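Local coordinates for dipeptide Epimerase (Enterococcus faecalis V583, PDB 3JZU), which belongs to the mandelate racemase/muconate lactonizing enzyme family of the enolase superfamily, with a barrel domain that carries the ligand site, at residues Met1-Val6 with Gln71-Leu76; Ile261-Met266 with Cys288-Met293; Ile299-Ala304 with Leu319-Gly324. All coordinates share one frame; numbering follows the deposited sequence.

Contact 1 of 3, residues Met1-Val6 with Gln71-Leu76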
ATOM      1  N   MET A   1      24.347  -9.890  15.141  1.00 38.06           N
ATOM      2  CA  MET A   1      24.155 -10.907  14.070  1.00 38.20           C
ATOM      3  C   MET A   1      24.701 -10.356  12.753  1.00 35.60           C
ATOM      4  O   MET A   1      24.931  -9.158  12.627  1.00 34.56           O
ATOM      5  CB  MET A   1      22.667 -11.259  13.944  1.00 39.36           C
ATOM      6  CG  MET A   1      21.794 -10.174  13.350  1.00 42.28           C
ATOM      7  SD  MET A   1      20.036 -10.353  13.745  1.00 44.21           S
ATOM      8  CE  MET A   1      19.610 -11.783  12.847  1.00 37.99           C
ATOM      9  N   LYS A   2      24.923 -11.230  11.778  1.00 34.78           N
ATOM     10  CA  LYS A   2      25.468 -10.796  10.497  1.00 32.74           C
ATOM     11  C   LYS A   2      24.804 -11.494   9.336  1.00 29.68           C
ATOM     12  O   LYS A   2      24.528 -12.690   9.395  1.00 29.44           O
ATOM     13  CB  LYS A   2      26.973 -11.084  10.418  1.00 36.59           C
ATOM     14  CG  LYS A   2      27.825 -10.468  11.508  1.00 43.52           C
ATOM     15  CD  LYS A   2      29.311 -10.698  11.209  1.00 47.01           C
ATOM     16  CE  LYS A   2      30.194 -10.349  12.404  1.00 50.14           C
ATOM     17  NZ  LYS A   2      30.004  -8.948  12.884  1.00 53.15           N
ATOM     18  N   ILE A   3      24.555 -10.743   8.271  1.00 28.82           N
ATOM     19  CA  ILE A   3      23.944 -11.305   7.075  1.00 28.00           C
ATOM     20  C   ILE A   3      25.000 -12.188   6.428  1.00 27.11           C
ATOM     21  O   ILE A   3      26.124 -11.745   6.201  1.00 26.66           O
ATOM     22  CB  ILE A   3      23.538 -10.200   6.071  1.00 26.33           C
ATOM     23  CG1 ILE A   3      22.369  -9.386   6.631  1.00 24.16           C
ATOM     24  CG2 ILE A   3      23.180 -10.829   4.728  1.00 25.32           C
ATOM     25  CD1 ILE A   3      21.941  -8.232   5.734  1.00 24.36           C
ATOM     26  N   LYS A   4      24.618 -13.427   6.133  1.00 27.96           N
ATOM     27  CA  LYS A   4      25.496 -14.427   5.525  1.00 28.33           C
ATOM     28  C   LYS A   4      25.360 -14.442   4.003  1.00 28.82           C
ATOM     29  O   LYS A   4      26.359 -14.399   3.277  1.00 28.42           O
ATOM     30  CB  LYS A   4      25.150 -15.809   6.095  1.00 28.76           C
ATOM     31  CG  LYS A   4      25.900 -16.989   5.487  1.00 31.08           C
ATOM     32  CD  LYS A   4      25.396 -18.293   6.105  1.00 32.35           C
ATOM     33  CE  LYS A   4      26.093 -19.508   5.510  1.00 36.57           C
ATOM     34  NZ  LYS A   4      25.655 -20.754   6.202  1.00 38.40           N
ATOM     35  N   GLN A   5      24.120 -14.511   3.529  1.00 26.70           N
ATOM     36  CA  GLN A   5      23.839 -14.518   2.104  1.00 29.21           C
ATOM     37  C   GLN A   5      22.447 -13.958   1.820  1.00 29.32           C
ATOM     38  O   GLN A   5      21.588 -13.888   2.704  1.00 27.54           O
ATOM     39  CB  GLN A   5      23.969 -15.939   1.540  1.00 29.91           C
ATOM     40  CG  GLN A   5      23.194 -17.007   2.306  1.00 37.20           C
ATOM     41  CD  GLN A   5      23.760 -18.415   2.082  1.00 40.71           C
ATOM     42  OE1 GLN A   5      23.849 -18.893   0.952  1.00 42.05           O
ATOM     43  NE2 GLN A   5      24.147 -19.075   3.167  1.00 44.05           N
ATOM     44  N   VAL A   6      22.237 -13.538   0.578  1.00 28.06           N
ATOM     45  CA  VAL A   6      20.966 -12.970   0.165  1.00 27.45           C
ATOM     46  C   VAL A   6      20.525 -13.661  -1.120  1.00 30.24           C
ATOM     47  O   VAL A   6      21.250 -13.648  -2.110  1.00 29.03           O
ATOM     48  CB  VAL A   6      21.103 -11.469  -0.121  1.00 26.93           C
ATOM     49  CG1 VAL A   6      19.809 -10.943  -0.713  1.00 25.69           C
ATOM     50  CG2 VAL A   6      21.469 -10.720   1.162  1.00 26.14           C
ATOM     51  N   GLN A  71      24.555  -8.266  -2.695  1.00 27.17           N
ATOM     52  CA  GLN A  71      25.991  -8.442  -2.696  1.00 28.26           C
ATOM     53  C   GLN A  71      26.728  -7.325  -1.984  1.00 27.64           C
ATOM     54  O   GLN A  71      27.932  -7.439  -1.741  1.00 29.39           O
ATOM     55  CB  GLN A  71      26.491  -8.610  -4.131  1.00 32.21           C
ATOM     56  CG  GLN A  71      26.022  -9.938  -4.719  1.00 33.57           C
ATOM     57  CD  GLN A  71      26.292 -11.123  -3.777  1.00 37.46           C
ATOM     58  OE1 GLN A  71      27.439 -11.548  -3.601  1.00 39.93           O
ATOM     59  NE2 GLN A  71      25.230 -11.652  -3.166  1.00 31.69           N
ATOM     60  N   ALA A  72      26.014  -6.261  -1.621  1.00 24.89           N
ATOM     61  CA  ALA A  72      26.650  -5.148  -0.913  1.00 25.93           C
ATOM     62  C   ALA A  72      26.381  -5.096   0.593  1.00 24.35           C
ATOM     63  O   ALA A  72      26.998  -4.306   1.298  1.00 23.47           O
ATOM     64  CB  ALA A  72      26.264  -3.818  -1.555  1.00 23.93           C
ATOM     65  N   ILE A  73      25.486  -5.939   1.098  1.00 24.31           N
ATOM     66  CA  ILE A  73      25.190  -5.917   2.526  1.00 22.86           C
ATOM     67  C   ILE A  73      25.678  -7.140   3.290  1.00 25.35           C
ATOM     68  O   ILE A  73      25.345  -7.317   4.468  1.00 25.33           O
ATOM     69  CB  ILE A  73      23.681  -5.739   2.792  1.00 23.37           C
ATOM     70  CG1 ILE A  73      22.901  -6.942   2.266  1.00 24.54           C
ATOM     71  CG2 ILE A  73      23.199  -4.448   2.151  1.00 25.00           C
ATOM     72  CD1 ILE A  73      21.399  -6.841   2.483  1.00 23.88           C
ATOM     73  N   ILE A  74      26.466  -7.981   2.625  1.00 24.32           N
ATOM     74  CA  ILE A  74      27.006  -9.172   3.266  1.00 22.77           C
ATOM     75  C   ILE A  74      27.840  -8.764   4.471  1.00 24.41           C
ATOM     76  O   ILE A  74      28.721  -7.909   4.360  1.00 23.93           O
ATOM     77  CB  ILE A  74      27.890  -9.961   2.292  1.00 24.94           C
ATOM     78  CG1 ILE A  74      27.061 -10.396   1.082  1.00 23.77           C
ATOM     79  CG2 ILE A  74      28.533 -11.158   3.004  1.00 24.74           C
ATOM     80  CD1 ILE A  74      25.830 -11.209   1.425  1.00 24.93           C
ATOM     81  N   GLY A  75      27.556  -9.360   5.627  1.00 22.41           N
ATOM     82  CA  GLY A  75      28.306  -9.035   6.826  1.00 26.36           C
ATOM     83  C   GLY A  75      27.698  -7.958   7.705  1.00 26.11           C
ATOM     84  O   GLY A  75      28.151  -7.735   8.828  1.00 28.10           O
ATOM     85  N   LEU A  76      26.669  -7.284   7.209  1.00 26.40           N
ATOM     86  CA  LEU A  76      26.027  -6.228   7.977  1.00 25.61           C
ATOM     87  C   LEU A  76      25.020  -6.771   8.989  1.00 25.77           C
ATOM     88  O   LEU A  76      24.514  -7.878   8.838  1.00 24.74           O
ATOM     89  CB  LEU A  76      25.315  -5.253   7.036  1.00 25.63           C
ATOM     90  CG  LEU A  76      26.184  -4.500   6.035  1.00 24.31           C
ATOM     91  CD1 LEU A  76      25.339  -3.415   5.377  1.00 24.56           C
ATOM     92  CD2 LEU A  76      27.384  -3.871   6.752  1.00 28.10           C
TER
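Ile3 meets Gly75 and Leu76 where the first strand of the N-terminal domain lies against a type II beta turn, Ile73 to Leu76, that follows helix 59-72. Two backbone hydrogen bonds join the pieces. Ile3 N donates to Leu76 O at 2.9 Å, and Gly75 N donates to Ile3 O at 2.8 Å. Both polar groups of Ile3 are therefore held by the turn. A CA-H...O contact from Lys2 CA to Leu76 O, 3.5 Å, gives that carbonyl a second, weaker neighbour. The turn closes on itself through the bond from Leu76 N to Ile73 O.

The apolar contacts lie beside these bonds. Ile3 has CG1 anti to its carbonyl carbon (chi1 -69°). Its chain is extended at chi2 (177°), which carries CD1 out to Ile73 CD1 at 3.6 Å. Val6 CG2 touches the same Ile73 methyl at 4.1 Å, and the two side chains cross at about a right angle. Ile36 and Ile102 continue this apolar cluster on the neighbouring strand 24-38 and helix 96-114.

The strand is irregular here. A classic beta bulge sets Lys4 and Gln5 together opposite Glu37 of strand 24-38, and their side chains start away from the turn. Ile74 lies over the bulged backbone. Its chain bends at chi2 (-56°), and CD1 sits 3.7 Å from Lys4 O and 3.9 Å from Gln5 CA.

Contact 2 of 3, residues Ile261-Met266 with Cys288-Met293. With TYR (tyrosine), chain J; LEU (leucine), chain I.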
ATOM      1  N   ILE A 261      -2.759  11.001   3.729  1.00 26.25           N
ATOM      2  CA  ILE A 261      -1.783  10.469   2.785  1.00 24.94           C
ATOM      3  C   ILE A 261      -1.725   8.935   2.757  1.00 24.78           C
ATOM      4  O   ILE A 261      -1.732   8.280   3.797  1.00 23.12           O
ATOM      5  CB  ILE A 261      -0.371  11.043   3.072  1.00 25.24           C
ATOM      6  CG1 ILE A 261      -0.335  12.524   2.677  1.00 27.60           C
ATOM      7  CG2 ILE A 261       0.698  10.248   2.308  1.00 26.55           C
ATOM      8  CD1 ILE A 261       1.027  13.194   2.858  1.00 25.59           C
ATOM      9  N   ASN A 262      -1.665   8.388   1.543  1.00 24.44           N
ATOM     10  CA  ASN A 262      -1.591   6.943   1.301  1.00 22.32           C
ATOM     11  C   ASN A 262      -0.132   6.485   1.328  1.00 20.60           C
ATOM     12  O   ASN A 262       0.685   6.948   0.532  1.00 23.29           O
ATOM     13  CB  ASN A 262      -2.199   6.608  -0.078  1.00 23.98           C
ATOM     14  CG  ASN A 262      -2.181   5.105  -0.394  1.00 25.21           C
ATOM     15  OD1 ASN A 262      -1.145   4.449  -0.293  1.00 28.01           O
ATOM     16  ND2 ASN A 262      -3.331   4.566  -0.794  1.00 24.27           N
ATOM     17  N   ILE A 263       0.195   5.591   2.248  1.00 20.40           N
ATOM     18  CA  ILE A 263       1.554   5.058   2.356  1.00 21.80           C
ATOM     19  C   ILE A 263       1.648   3.658   1.734  1.00 23.21           C
ATOM     20  O   ILE A 263       0.814   2.797   2.010  1.00 25.86           O
ATOM     21  CB  ILE A 263       1.991   4.911   3.829  1.00 22.69           C
ATOM     22  CG1 ILE A 263       2.098   6.288   4.498  1.00 23.87           C
ATOM     23  CG2 ILE A 263       3.340   4.204   3.900  1.00 23.60           C
ATOM     24  CD1 ILE A 263       2.331   6.200   6.000  1.00 22.20           C
ATOM     25  N   LYS A 264       2.657   3.436   0.897  1.00 23.94           N
ATOM     26  CA  LYS A 264       2.881   2.115   0.299  1.00 23.94           C
ATOM     27  C   LYS A 264       4.359   1.787   0.459  1.00 22.14           C
ATOM     28  O   LYS A 264       5.216   2.611   0.127  1.00 23.85           O
ATOM     29  CB  LYS A 264       2.529   2.092  -1.191  1.00 22.28           C
ATOM     30  CG  LYS A 264       1.038   2.115  -1.499  1.00 23.14           C
ATOM     31  CD  LYS A 264       0.795   1.964  -2.985  1.00 21.99           C
ATOM     32  CE  LYS A 264      -0.666   2.183  -3.326  1.00 26.17           C
ATOM     33  NZ  LYS A 264      -1.097   3.533  -2.874  1.00 22.97           N
ATOM     34  N   LEU A 265       4.663   0.600   0.975  1.00 22.98           N
ATOM     35  CA  LEU A 265       6.061   0.214   1.133  1.00 22.29           C
ATOM     36  C   LEU A 265       6.746   0.161  -0.223  1.00 23.24           C
ATOM     37  O   LEU A 265       7.941   0.430  -0.325  1.00 25.90           O
ATOM     38  CB  LEU A 265       6.190  -1.148   1.825  1.00 22.45           C
ATOM     39  CG  LEU A 265       5.551  -1.244   3.213  1.00 23.79           C
ATOM     40  CD1 LEU A 265       5.841  -2.593   3.825  1.00 20.99           C
ATOM     41  CD2 LEU A 265       6.081  -0.128   4.089  1.00 24.88           C
ATOM     42  N   MET A 266       5.993  -0.183  -1.269  1.00 23.53           N
ATOM     43  CA  MET A 266       6.567  -0.267  -2.609  1.00 22.33           C
ATOM     44  C   MET A 266       6.770   1.105  -3.260  1.00 23.50           C
ATOM     45  O   MET A 266       7.335   1.205  -4.355  1.00 24.06           O
ATOM     46  CB  MET A 266       5.710  -1.159  -3.513  1.00 21.84           C
ATOM     47  CG  MET A 266       5.584  -2.593  -3.018  1.00 23.40           C
ATOM     48  SD  MET A 266       7.209  -3.311  -2.690  1.00 26.21           S
ATOM     49  CE  MET A 266       6.921  -4.070  -1.109  1.00 25.42           C
ATOM     50  N   CYS A 288      -2.680   8.846   8.105  1.00 26.39           N
ATOM     51  CA  CYS A 288      -2.217   8.063   6.958  1.00 24.85           C
ATOM     52  C   CYS A 288      -2.993   6.768   6.777  1.00 24.37           C
ATOM     53  O   CYS A 288      -3.497   6.200   7.736  1.00 26.03           O
ATOM     54  CB  CYS A 288      -0.740   7.689   7.119  1.00 24.31           C
ATOM     55  SG  CYS A 288       0.436   9.076   7.102  1.00 24.93           S
ATOM     56  N   MET A 289      -3.084   6.314   5.532  1.00 24.56           N
ATOM     57  CA  MET A 289      -3.727   5.047   5.222  1.00 26.22           C
ATOM     58  C   MET A 289      -2.623   4.194   4.613  1.00 25.89           C
ATOM     59  O   MET A 289      -1.847   4.673   3.788  1.00 27.69           O
ATOM     60  CB  MET A 289      -4.842   5.199   4.191  1.00 26.03           C
ATOM     61  CG  MET A 289      -5.407   3.848   3.731  1.00 28.88           C
ATOM     62  SD  MET A 289      -6.847   3.990   2.640  1.00 29.56           S
ATOM     63  CE  MET A 289      -6.107   4.015   1.043  1.00 28.29           C
ATOM     64  N   ILE A 290      -2.549   2.938   5.024  1.00 26.08           N
ATOM     65  CA  ILE A 290      -1.542   2.033   4.488  1.00 23.77           C
ATOM     66  C   ILE A 290      -2.188   1.418   3.244  1.00 23.36           C
ATOM     67  O   ILE A 290      -3.354   1.010   3.281  1.00 23.85           O
ATOM     68  CB  ILE A 290      -1.172   0.940   5.537  1.00 25.32           C
ATOM     69  CG1 ILE A 290       0.020   0.107   5.047  1.00 25.82           C
ATOM     70  CG2 ILE A 290      -2.375   0.042   5.824  1.00 21.44           C
ATOM     71  CD1 ILE A 290       1.309   0.885   4.954  1.00 25.32           C
ATOM     72  N   GLY A 291      -1.451   1.389   2.137  1.00 20.87           N
ATOM     73  CA  GLY A 291      -1.990   0.830   0.910  1.00 23.02           C
ATOM     74  C   GLY A 291      -1.103  -0.246   0.314  1.00 22.36           C
ATOM     75  O   GLY A 291      -0.195  -0.737   0.978  1.00 21.05           O
ATOM     76  N   CYS A 292      -1.357  -0.611  -0.940  1.00 25.68           N
ATOM     77  CA  CYS A 292      -0.560  -1.653  -1.586  1.00 24.19           C
ATOM     78  C   CYS A 292      -0.696  -1.681  -3.099  1.00 27.31           C
ATOM     79  O   CYS A 292      -1.622  -1.098  -3.683  1.00 25.82           O
ATOM     80  CB  CYS A 292      -0.966  -3.028  -1.049  1.00 27.80           C
ATOM     81  SG  CYS A 292      -2.672  -3.491  -1.464  1.00 26.18           S
ATOM     82  N   MET A 293       0.246  -2.377  -3.725  1.00 25.81           N
ATOM     83  CA  MET A 293       0.251  -2.569  -5.167  1.00 28.19           C
ATOM     84  C   MET A 293      -0.478  -3.897  -5.376  1.00 28.91           C
ATOM     85  O   MET A 293      -0.468  -4.742  -4.488  1.00 28.40           O
ATOM     86  CB  MET A 293       1.687  -2.695  -5.680  1.00 27.56           C
ATOM     87  CG  MET A 293       2.546  -1.474  -5.403  1.00 28.01           C
ATOM     88  SD  MET A 293       1.846  -0.001  -6.166  1.00 29.65           S
ATOM     89  CE  MET A 293       3.244   1.150  -6.006  1.00 27.55           C
TER
HETATM   90  N   TYR J 356      -3.580   0.020  -5.393  1.00 28.71           N
HETATM   91  CA  TYR J 356      -3.225   1.254  -6.099  1.00 29.33           C
HETATM   92  C   TYR J 356      -3.927   2.502  -5.558  1.00 29.96           C
HETATM   93  O   TYR J 356      -4.091   2.597  -4.324  1.00 28.34           O
HETATM   94  CB  TYR J 356      -3.545   1.108  -7.590  1.00 32.88           C
HETATM   95  CG  TYR J 356      -2.838  -0.041  -8.282  1.00 35.87           C
HETATM   96  CD1 TYR J 356      -3.521  -0.853  -9.185  1.00 39.55           C
HETATM   97  CD2 TYR J 356      -1.481  -0.295  -8.067  1.00 38.34           C
HETATM   98  CE1 TYR J 356      -2.877  -1.892  -9.858  1.00 40.43           C
HETATM   99  CE2 TYR J 356      -0.824  -1.332  -8.742  1.00 40.28           C
HETATM  100  CZ  TYR J 356      -1.530  -2.126  -9.636  1.00 42.13           C
HETATM  101  OH  TYR J 356      -0.900  -3.148 -10.324  1.00 44.12           O
HETATM  102  OXT TYR J 356      -4.288   3.376  -6.383  1.00 27.66           O
HETATM  103  N   LEU I 355      -6.019  -1.510  -3.223  1.00 28.81           N
HETATM  104  CA  LEU I 355      -5.050  -1.622  -4.355  1.00 30.38           C
HETATM  105  C   LEU I 355      -4.833  -0.275  -5.048  1.00 28.67           C
HETATM  106  O   LEU I 355      -5.789   0.474  -5.270  1.00 29.29           O
HETATM  107  CB  LEU I 355      -5.570  -2.621  -5.399  1.00 33.52           C
HETATM  108  CG  LEU I 355      -5.861  -4.063  -4.979  1.00 35.37           C
HETATM  109  CD1 LEU I 355      -6.324  -4.867  -6.184  1.00 36.02           C
HETATM  110  CD2 LEU I 355      -4.611  -4.684  -4.382  1.00 38.80           C
HETATM  111  O   HOH W   1      -3.498   1.340  -1.710  1.00 29.01           O
HETATM  112  O   HOH W   2       2.512  -1.110   1.462  1.00 29.10           O
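Two neighbouring parallel strands of the C-terminal barrel domain, 260-263 and 287-290, meet here, and their C-terminal ends lead into the ligand site. Three backbone hydrogen bonds join them: Met289 N to Ile261 O, Ile263 N to Met289 O at 2.7 Å, and Gly291 N to Ile263 O.

On one side of the sheet, Ile263 CD1 packs on Cys288 CB at 3.6 Å. Asn262 lies on the other side, and its ND2 comes within 3.4 Å of Met289 CE. Lys264 NZ donates to Asn262 OD1 at 2.7 Å, but from above the amide plane. A salt bridge to Asp240 gives this ammonium a second partner. The Lys264 chain runs extended past Gly291 and bends at chi4 (58°), with CE 3.4 Å from Cys292 O. The Met293 side chain crosses it at about a right angle, its SD nearest Lys264 CD.

The N of the bound tyrosine donates a hydrogen bond to Cys292 O at 2.8 Å. One water joins the tyrosine O to Cys292 N, while Lys264 NZ reaches that O only weakly, at 3.5 Å. A second water bridges Leu265 N and Gly291 O.

Helix 271-283 packs on Ile261, Leu265 and Cys288. Helix 298-310 covers Ile290, and strands 236-239 and 314-317 flank the pair.

Contact 3 of 3, residues Ile299-Ala304 with Leu319-Gly324. With LEU (leucine), chain I.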
ATOM      1  N   ILE A 299       3.927 -11.611   1.668  1.00 27.50           N
ATOM      2  CA  ILE A 299       5.087 -10.975   2.273  1.00 26.44           C
ATOM      3  C   ILE A 299       4.899  -9.461   2.387  1.00 26.61           C
ATOM      4  O   ILE A 299       4.935  -8.906   3.492  1.00 25.33           O
ATOM      5  CB  ILE A 299       6.369 -11.317   1.473  1.00 26.26           C
ATOM      6  CG1 ILE A 299       6.561 -12.842   1.464  1.00 28.43           C
ATOM      7  CG2 ILE A 299       7.584 -10.636   2.097  1.00 25.10           C
ATOM      8  CD1 ILE A 299       7.728 -13.327   0.647  1.00 28.27           C
ATOM      9  N   GLY A 300       4.670  -8.799   1.255  1.00 24.50           N
ATOM     10  CA  GLY A 300       4.477  -7.355   1.276  1.00 25.34           C
ATOM     11  C   GLY A 300       3.289  -6.902   2.109  1.00 23.62           C
ATOM     12  O   GLY A 300       3.378  -5.934   2.871  1.00 24.02           O
ATOM     13  N   ILE A 301       2.176  -7.615   1.976  1.00 24.79           N
ATOM     14  CA  ILE A 301       0.958  -7.284   2.706  1.00 25.17           C
ATOM     15  C   ILE A 301       1.114  -7.455   4.215  1.00 25.53           C
ATOM     16  O   ILE A 301       0.704  -6.582   4.992  1.00 27.27           O
ATOM     17  CB  ILE A 301      -0.219  -8.139   2.202  1.00 23.83           C
ATOM     18  CG1 ILE A 301      -0.502  -7.804   0.734  1.00 27.25           C
ATOM     19  CG2 ILE A 301      -1.457  -7.885   3.035  1.00 21.44           C
ATOM     20  CD1 ILE A 301      -0.955  -6.352   0.502  1.00 29.83           C
ATOM     21  N   THR A 302       1.703  -8.577   4.629  1.00 25.03           N
ATOM     22  CA  THR A 302       1.910  -8.849   6.043  1.00 23.24           C
ATOM     23  C   THR A 302       2.811  -7.764   6.645  1.00 23.47           C
ATOM     24  O   THR A 302       2.541  -7.271   7.736  1.00 23.70           O
ATOM     25  CB  THR A 302       2.556 -10.241   6.266  1.00 23.84           C
ATOM     26  OG1 THR A 302       1.710 -11.269   5.718  1.00 21.61           O
ATOM     27  CG2 THR A 302       2.750 -10.498   7.758  1.00 22.94           C
ATOM     28  N   ALA A 303       3.866  -7.384   5.927  1.00 24.29           N
ATOM     29  CA  ALA A 303       4.778  -6.350   6.417  1.00 24.60           C
ATOM     30  C   ALA A 303       4.036  -5.027   6.628  1.00 25.19           C
ATOM     31  O   ALA A 303       4.197  -4.378   7.664  1.00 24.71           O
ATOM     32  CB  ALA A 303       5.931  -6.152   5.443  1.00 25.45           C
ATOM     33  N   ALA A 304       3.231  -4.639   5.639  1.00 24.17           N
ATOM     34  CA  ALA A 304       2.450  -3.401   5.703  1.00 22.73           C
ATOM     35  C   ALA A 304       1.454  -3.418   6.853  1.00 23.27           C
ATOM     36  O   ALA A 304       1.257  -2.399   7.538  1.00 24.32           O
ATOM     37  CB  ALA A 304       1.714  -3.173   4.387  1.00 22.77           C
ATOM     38  N   LEU A 319      -5.321  -3.009   2.282  1.00 25.80           N
ATOM     39  CA  LEU A 319      -4.398  -4.123   2.053  1.00 25.45           C
ATOM     40  C   LEU A 319      -5.219  -5.316   1.573  1.00 26.18           C
ATOM     41  O   LEU A 319      -5.507  -6.242   2.338  1.00 25.62           O
ATOM     42  CB  LEU A 319      -3.680  -4.465   3.360  1.00 24.05           C
ATOM     43  CG  LEU A 319      -2.955  -3.272   3.985  1.00 23.89           C
ATOM     44  CD1 LEU A 319      -2.346  -3.643   5.337  1.00 25.21           C
ATOM     45  CD2 LEU A 319      -1.883  -2.806   3.010  1.00 22.60           C
ATOM     46  N   ASP A 320      -5.564  -5.279   0.291  1.00 25.83           N
ATOM     47  CA  ASP A 320      -6.396  -6.296  -0.327  1.00 27.62           C
ATOM     48  C   ASP A 320      -5.734  -7.033  -1.493  1.00 26.44           C
ATOM     49  O   ASP A 320      -6.405  -7.724  -2.248  1.00 25.65           O
ATOM     50  CB  ASP A 320      -7.714  -5.643  -0.790  1.00 28.26           C
ATOM     51  CG  ASP A 320      -7.494  -4.424  -1.689  1.00 29.77           C
ATOM     52  OD1 ASP A 320      -6.345  -3.943  -1.790  1.00 30.75           O
ATOM     53  OD2 ASP A 320      -8.481  -3.932  -2.292  1.00 30.53           O
ATOM     54  N   ALA A 321      -4.421  -6.913  -1.636  1.00 25.65           N
ATOM     55  CA  ALA A 321      -3.758  -7.594  -2.738  1.00 25.76           C
ATOM     56  C   ALA A 321      -3.874  -9.124  -2.677  1.00 26.01           C
ATOM     57  O   ALA A 321      -4.011  -9.768  -3.720  1.00 25.61           O
ATOM     58  CB  ALA A 321      -2.288  -7.186  -2.810  1.00 26.03           C
ATOM     59  N   THR A 322      -3.826  -9.708  -1.478  1.00 25.21           N
ATOM     60  CA  THR A 322      -3.899 -11.166  -1.369  1.00 26.68           C
ATOM     61  C   THR A 322      -5.252 -11.739  -1.742  1.00 28.06           C
ATOM     62  O   THR A 322      -5.339 -12.906  -2.148  1.00 26.99           O
ATOM     63  CB  THR A 322      -3.562 -11.688   0.058  1.00 28.39           C
ATOM     64  OG1 THR A 322      -4.537 -11.212   0.993  1.00 27.81           O
ATOM     65  CG2 THR A 322      -2.176 -11.238   0.486  1.00 26.04           C
ATOM     66  N   PHE A 323      -6.308 -10.938  -1.611  1.00 25.17           N
ATOM     67  CA  PHE A 323      -7.650 -11.423  -1.931  1.00 27.34           C
ATOM     68  C   PHE A 323      -7.795 -11.827  -3.399  1.00 27.34           C
ATOM     69  O   PHE A 323      -8.665 -12.626  -3.746  1.00 27.59           O
ATOM     70  CB  PHE A 323      -8.709 -10.361  -1.601  1.00 27.13           C
ATOM     71  CG  PHE A 323      -8.594  -9.780  -0.204  1.00 25.42           C
ATOM     72  CD1 PHE A 323      -7.961 -10.480   0.817  1.00 27.45           C
ATOM     73  CD2 PHE A 323      -9.143  -8.536   0.084  1.00 28.74           C
ATOM     74  CE1 PHE A 323      -7.875  -9.952   2.108  1.00 25.86           C
ATOM     75  CE2 PHE A 323      -9.063  -7.996   1.377  1.00 27.51           C
ATOM     76  CZ  PHE A 323      -8.425  -8.713   2.385  1.00 26.33           C
ATOM     77  N   GLY A 324      -6.950 -11.267  -4.257  1.00 28.67           N
ATOM     78  CA  GLY A 324      -7.028 -11.582  -5.674  1.00 28.96           C
ATOM     79  C   GLY A 324      -6.020 -12.596  -6.177  1.00 29.93           C
ATOM     80  O   GLY A 324      -6.016 -12.922  -7.363  1.00 30.69           O
TER
HETATM   81  N   LEU I 355      -6.019  -1.510  -3.223  1.00 28.81           N
HETATM   82  CA  LEU I 355      -5.050  -1.622  -4.355  1.00 30.38           C
HETATM   83  C   LEU I 355      -4.833  -0.275  -5.048  1.00 28.67           C
HETATM   84  O   LEU I 355      -5.789   0.474  -5.270  1.00 29.29           O
HETATM   85  CB  LEU I 355      -5.570  -2.621  -5.399  1.00 33.52           C
HETATM   86  CG  LEU I 355      -5.861  -4.063  -4.979  1.00 35.37           C
HETATM   87  CD1 LEU I 355      -6.324  -4.867  -6.184  1.00 36.02           C
HETATM   88  CD2 LEU I 355      -4.611  -4.684  -4.382  1.00 38.80           C
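Ile301 reaches from helix 298-310 into the loop 319-324 and touches three of its residues. The contact between the segments is apolar. Ile301 has CG1 anti to its carbonyl carbon (chi1 -64°), and a bend at chi2 (-63°) carries CD1 to Ala321 CB at 3.7 Å. CG1 lies against Thr322 CG2 at 3.8 Å. The other branch, CG2, meets Leu319 CB at 4.1 Å, and these two side chains run past one another, pointing opposite ways.

One turn further along the helix, Ala304 CB packs on Leu319 CD2 at 3.9 Å. Ile290 of strand 287-290 also touches both residues. Thr322 turns its methyl to the helix, while its OG1 is hydrogen-bonded to Ser335 O.

Asp320 starts in the other direction. Its CG sits between the backbone N and the carbonyl carbon (chi1 54°). This turns the carboxylate to the bound leucine, whose N donates to OD1 at 2.8 Å. OD2 accepts from Thr134 N of strand 128-135. Ala321 lies between helix and ligand: its CB faces Ile301, and its CA is 3.4 Å from the leucine CD2. The loop packs on the preceding helix and lines the ligand pocket, which lies at the C-terminal ends of the barrel strands, as in other enolase-superfamily barrels.

How the contacts relate
Contacts 1, 2 and 3 follow one another along the chain without overlap. Contact 1 belongs to the N-terminal domain and lies near the surface, its centre about 28 Å from that of contact 2 and about 27 Å from that of contact 3. Contacts 2 and 3 are buried in the barrel domain, with centres about 11 Å apart. Strand 287-290 is followed in the chain by helix 298-310, after a short loop, so the two share one strand-to-helix passage. They also touch: Cys292 CB packs on Ile301 CD1, and Gly291 O on Leu319 CD2. Both reach the bound leucine, so two successive strand-end loops form part of one ligand pocket, while contact 1 joins parts of the other domain.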